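Local atomic coordinates of metallocarboxypeptidase (Trypanosoma cruzi, PDB entry 3DWC), a protein that probably releases single amino acids, other than proline, from the C-terminal ends of peptides as a metal-dependent carboxypeptidase of the M32 family. Residues E255-F258 with V259-L262; P359-V362 with M363-E367. All blocks are in the same frame, centred on the assembly; numbering follows the deposited sequence.

How the contacts relate
Two local contacts, one at the start of a helix and one within a helix, show side chains bonding to backbone groups three or four residues away along the chain. Contact 1 opens helix 259-276, the helix that carries the HExxH residues His267, Glu268 and His271; Glu298 completes the cobalt site with the two histidines. Contact 2 lies on helix 358-374, more deeply buried. Their centres are 27 Å apart and their nearest atoms about 15 Å, so they do not touch. The side chain of Thr260 is about 13 Å from the cobalt ion, that of Val362 about 11 Å, and that of Ser261 about 10 Å from that of Glu268, the predicted proton donor or acceptor.

Contact 1: residues E255-F258 with V259-L262; sequences ETEF and VTSL
Glu257 and Thr260 meet through a carboxylate that grips the first turn of helix 259-276 with both oxygens. OE1 of Glu257 accepts the backbone N-H of Thr260 at 3.0 Å on its syn lone pair, in a nearly straight capping bond. The second oxygen, Glu257 OE2, takes the hydroxyl OG1 of Thr260, also at 3.0 Å; this donor again comes from the syn side but sits 28° out of the carboxylate plane. Two torsions bring the acid there: chi1 (53°) tucks CG between the backbone N and the carbonyl carbon, and a bend at chi2 (95°) turns the carboxylate toward Thr260 N and OG1. On Thr260, OG1 lies beside its own backbone N, which lets one residue offer both donors to one carboxylate.

Phe258 follows a different course. Its ring slants across Val259, and CE1 of Phe258 touches CG2 of Val259 at 3.6 Å. Beyond this pair the ring is buried among Phe207, edge-to-face, and Phe326 and Leu322 of helix 312-326. The carbonyl of Phe258 accepts Leu262 N at 3.0 Å, beginning the helical bonding pattern.

Neighbouring residues thus divide the work at this helix start: Phe258 packs into the core, while Glu257, partly exposed, caps the helix. A carboxylate beside the N-terminal end of a helix is favourably placed against the helix dipole, which would be expected to favour its charged form.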
loop_
_atom_site.group_PDB
_atom_site.type_symbol
_atom_site.label_atom_id
_atom_site.label_comp_id
_atom_site.label_asym_id
_atom_site.label_seq_id
_atom_site.Cartn_x
_atom_site.Cartn_y
_atom_site.Cartn_z
ATOM N N GLU B 255 -0.493 9.667 -25.141
ATOM C CA GLU B 255 -0.087 10.902 -25.821
ATOM C C GLU B 255 -1.034 11.316 -26.924
ATOM O O GLU B 255 -1.128 12.501 -27.238
ATOM C CB GLU B 255 1.321 10.797 -26.433
ATOM C CG GLU B 255 2.430 11.096 -25.476
ATOM C CD GLU B 255 3.750 11.395 -26.196
ATOM O OE1 GLU B 255 4.521 12.218 -25.621
ATOM O OE2 GLU B 255 3.990 10.864 -27.340
ATOM N N THR B 256 -1.735 10.360 -27.514
ATOM C CA THR B 256 -2.575 10.638 -28.700
ATOM C C THR B 256 -3.817 11.474 -28.414
ATOM O O THR B 256 -4.310 12.196 -29.285
ATOM C CB THR B 256 -2.973 9.317 -29.442
ATOM O OG1 THR B 256 -3.871 8.566 -28.630
ATOM C CG2 THR B 256 -1.747 8.449 -29.758
ATOM N N GLU B 257 -4.349 11.401 -27.191
ATOM C CA GLU B 257 -5.463 12.272 -26.810
ATOM C C GLU B 257 -5.541 12.490 -25.305
ATOM O O GLU B 257 -4.906 11.778 -24.562
ATOM C CB GLU B 257 -6.795 11.735 -27.355
ATOM C CG GLU B 257 -7.135 10.260 -27.018
ATOM C CD GLU B 257 -8.030 10.078 -25.774
ATOM O OE1 GLU B 257 -8.741 11.008 -25.355
ATOM O OE2 GLU B 257 -8.012 8.967 -25.202
ATOM N N PHE B 258 -6.288 13.503 -24.881
ATOM C CA PHE B 258 -6.382 13.867 -23.475
ATOM C C PHE B 258 -7.788 13.743 -22.898
ATOM O O PHE B 258 -7.953 13.754 -21.712
ATOM C CB PHE B 258 -5.909 15.316 -23.248
ATOM C CG PHE B 258 -6.715 16.325 -23.974
ATOM C CD1 PHE B 258 -7.946 16.737 -23.498
ATOM C CD2 PHE B 258 -6.263 16.863 -25.145
ATOM C CE1 PHE B 258 -8.702 17.653 -24.203
ATOM C CE2 PHE B 258 -7.005 17.765 -25.831
ATOM C CZ PHE B 258 -8.238 18.175 -25.340
ATOM N N VAL B 259 -8.785 13.670 -23.755
ATOM C CA VAL B 259 -10.185 13.764 -23.318
ATOM C C VAL B 259 -10.542 12.613 -22.397
ATOM O O VAL B 259 -11.107 12.837 -21.353
ATOM C CB VAL B 259 -11.134 13.803 -24.557
ATOM C CG1 VAL B 259 -12.615 13.649 -24.164
ATOM C CG2 VAL B 259 -10.908 15.094 -25.316
ATOM N N THR B 260 -10.200 11.385 -22.775
ATOM C CA THR B 260 -10.709 10.229 -22.051
ATOM C C THR B 260 -10.226 10.242 -20.638
ATOM O O THR B 260 -10.970 9.980 -19.721
ATOM C CB THR B 260 -10.290 8.884 -22.669
ATOM O OG1 THR B 260 -10.764 8.841 -24.007
ATOM C CG2 THR B 260 -11.008 7.753 -21.919
ATOM N N SER B 261 -8.959 10.574 -20.501
ATOM C CA SER B 261 -8.297 10.648 -19.267
ATOM C C SER B 261 -8.699 11.847 -18.402
ATOM O O SER B 261 -8.836 11.707 -17.185
ATOM C CB SER B 261 -6.795 10.678 -19.554
ATOM O OG SER B 261 -6.130 11.148 -18.414
ATOM N N LEU B 262 -8.894 13.011 -19.012
ATOM C CA LEU B 262 -9.436 14.178 -18.287
ATOM C C LEU B 262 -10.837 13.927 -17.712
ATOM O O LEU B 262 -11.138 14.172 -16.532
ATOM C CB LEU B 262 -9.541 15.336 -19.277
ATOM C CG LEU B 262 -9.440 16.789 -18.807
ATOM C CD1 LEU B 262 -10.277 17.656 -19.760
ATOM C CD2 LEU B 262 -9.732 17.071 -17.349
#

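Contact 2: residues P359-V362 with M363-E367; sequences PLHV and MLRYE
Arg365 reaches back along helix 358-374 to His361, one turn earlier, and the two side chains lie alongside each other. Followed outward, CB of Arg365 rests 3.6 Å from the carbonyl oxygen of Val362. With CG set beside the backbone N (chi1 -66°), the chain passes along the carbonyl of His361, CG and CD of Arg365 lying 3.3 and 3.4 Å from His361 O. It runs extended from CG to NE, and a final turn brings NH2 to His361 O. NE forms a salt bridge with Asp409, NH1 is hydrogen-bonded elsewhere in the structure, and NH2 of Arg365 donates to His361 O at 2.8 Å. That oxygen lies near the guanidinium plane, yet the donor stands above the carbonyl plane, 47° out of it, not on a lone pair.

NH2 also donates to a water, and the same water is hydrogen-bonded to His361 ND1 at 2.8 Å, at the ring edge. It joins two flat groups whose planes are 54° apart.

Elsewhere on the turn, Leu360 CD2 packs against Met363 CE at 3.6 Å. Ordinary helical bonds run from Met363 N to Pro359 O and from Leu364 N to Leu360 O, but the one from Arg365 N to His361 O is weak. The helix touches helix 168-196, Leu360 on Leu186, and helix 382-394, Arg365 on Trp386; Arg365 also makes a cation-pi contact with Phe420.

The arginine side chain therefore adds a second donor to a carbonyl only weakly engaged by the backbone. Asp409 would offset its buried positive charge, and the bridging water lets His361 share in the polar network.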
loop_
_atom_site.group_PDB
_atom_site.type_symbol
_atom_site.label_atom_id
_atom_site.label_comp_id
_atom_site.label_asym_id
_atom_site.label_seq_id
_atom_site.Cartn_x
_atom_site.Cartn_y
_atom_site.Cartn_z
ATOM N N PRO B 359 -26.900 4.697 -22.036
ATOM C CA PRO B 359 -28.052 4.047 -21.408
ATOM C C PRO B 359 -28.700 2.924 -22.250
ATOM O O PRO B 359 -29.301 2.012 -21.686
ATOM C CB PRO B 359 -29.044 5.189 -21.258
ATOM C CG PRO B 359 -28.612 6.221 -22.194
ATOM C CD PRO B 359 -27.123 6.137 -22.147
ATOM N N LEU B 360 -28.618 3.023 -23.570
ATOM C CA LEU B 360 -29.116 1.971 -24.429
ATOM C C LEU B 360 -28.328 0.646 -24.222
ATOM O O LEU B 360 -28.931 -0.427 -24.188
ATOM C CB LEU B 360 -29.117 2.443 -25.873
ATOM C CG LEU B 360 -30.158 3.541 -26.091
ATOM C CD1 LEU B 360 -29.952 4.262 -27.423
ATOM C CD2 LEU B 360 -31.585 2.988 -25.958
ATOM N N HIS B 361 -27.013 0.731 -24.017
ATOM C CA HIS B 361 -26.187 -0.437 -23.694
ATOM C C HIS B 361 -26.588 -1.020 -22.334
ATOM O O HIS B 361 -26.664 -2.221 -22.159
ATOM C CB HIS B 361 -24.684 -0.066 -23.670
ATOM C CG HIS B 361 -24.099 0.288 -25.023
ATOM N ND1 HIS B 361 -23.450 -0.632 -25.829
ATOM C CD2 HIS B 361 -24.040 1.468 -25.689
ATOM C CE1 HIS B 361 -23.049 -0.039 -26.939
ATOM N NE2 HIS B 361 -23.374 1.242 -26.868
ATOM N N VAL B 362 -26.883 -0.151 -21.369
ATOM C CA VAL B 362 -27.272 -0.565 -20.030
ATOM C C VAL B 362 -28.653 -1.188 -20.079
ATOM O O VAL B 362 -28.871 -2.260 -19.513
ATOM C CB VAL B 362 -27.224 0.651 -19.044
ATOM C CG1 VAL B 362 -27.851 0.315 -17.686
ATOM C CG2 VAL B 362 -25.762 1.151 -18.896
ATOM N N MET B 363 -29.596 -0.504 -20.727
ATOM C CA MET B 363 -30.950 -1.017 -20.824
ATOM C C MET B 363 -30.975 -2.443 -21.373
ATOM O O MET B 363 -31.619 -3.332 -20.842
ATOM C CB MET B 363 -31.791 -0.175 -21.767
ATOM C CG MET B 363 -33.177 -0.711 -21.917
ATOM S SD MET B 363 -34.315 0.558 -22.459
ATOM C CE MET B 363 -33.822 0.796 -24.152
ATOM N N LEU B 364 -30.287 -2.645 -22.463
ATOM C CA LEU B 364 -30.207 -3.991 -23.030
ATOM C C LEU B 364 -29.600 -5.060 -22.110
ATOM O O LEU B 364 -29.974 -6.237 -22.199
ATOM C CB LEU B 364 -29.514 -3.951 -24.379
ATOM C CG LEU B 364 -28.083 -4.328 -24.687
ATOM C CD1 LEU B 364 -27.723 -5.798 -24.468
ATOM C CD2 LEU B 364 -27.940 -3.954 -26.130
ATOM N N ARG B 365 -28.668 -4.680 -21.244
ATOM C CA ARG B 365 -28.114 -5.657 -20.323
ATOM C C ARG B 365 -29.116 -5.933 -19.228
ATOM O O ARG B 365 -29.250 -7.071 -18.791
ATOM C CB ARG B 365 -26.789 -5.218 -19.766
ATOM C CG ARG B 365 -25.702 -5.128 -20.805
ATOM C CD ARG B 365 -24.550 -4.228 -20.331
ATOM N NE ARG B 365 -23.335 -4.389 -21.144
ATOM C CZ ARG B 365 -23.265 -4.012 -22.418
ATOM N NH1 ARG B 365 -22.161 -4.194 -23.114
ATOM N NH2 ARG B 365 -24.316 -3.480 -23.009
ATOM N N TYR B 366 -29.846 -4.906 -18.803
ATOM C CA TYR B 366 -30.885 -5.094 -17.802
ATOM C C TYR B 366 -31.879 -6.204 -18.288
ATOM O O TYR B 366 -32.118 -7.212 -17.605
ATOM C CB TYR B 366 -31.585 -3.753 -17.481
ATOM C CG TYR B 366 -32.852 -3.957 -16.709
ATOM C CD1 TYR B 366 -34.081 -3.696 -17.271
ATOM C CD2 TYR B 366 -32.819 -4.500 -15.417
ATOM C CE1 TYR B 366 -35.266 -3.916 -16.549
ATOM C CE2 TYR B 366 -33.975 -4.712 -14.701
ATOM C CZ TYR B 366 -35.187 -4.426 -15.275
ATOM O OH TYR B 366 -36.306 -4.672 -14.563
ATOM N N GLU B 367 -32.370 -6.027 -19.507
ATOM C CA GLU B 367 -33.416 -6.850 -20.059
ATOM C C GLU B 367 -33.009 -8.317 -20.175
ATOM O O GLU B 367 -33.742 -9.210 -19.761
ATOM C CB GLU B 367 -33.861 -6.259 -21.405
ATOM C CG GLU B 367 -34.596 -4.955 -21.178
ATOM C CD GLU B 367 -34.813 -4.097 -22.403
ATOM O OE1 GLU B 367 -35.386 -2.989 -22.217
ATOM O OE2 GLU B 367 -34.438 -4.495 -23.528
HETATM O O HOH W 1 -23.444 -3.383 -25.785
#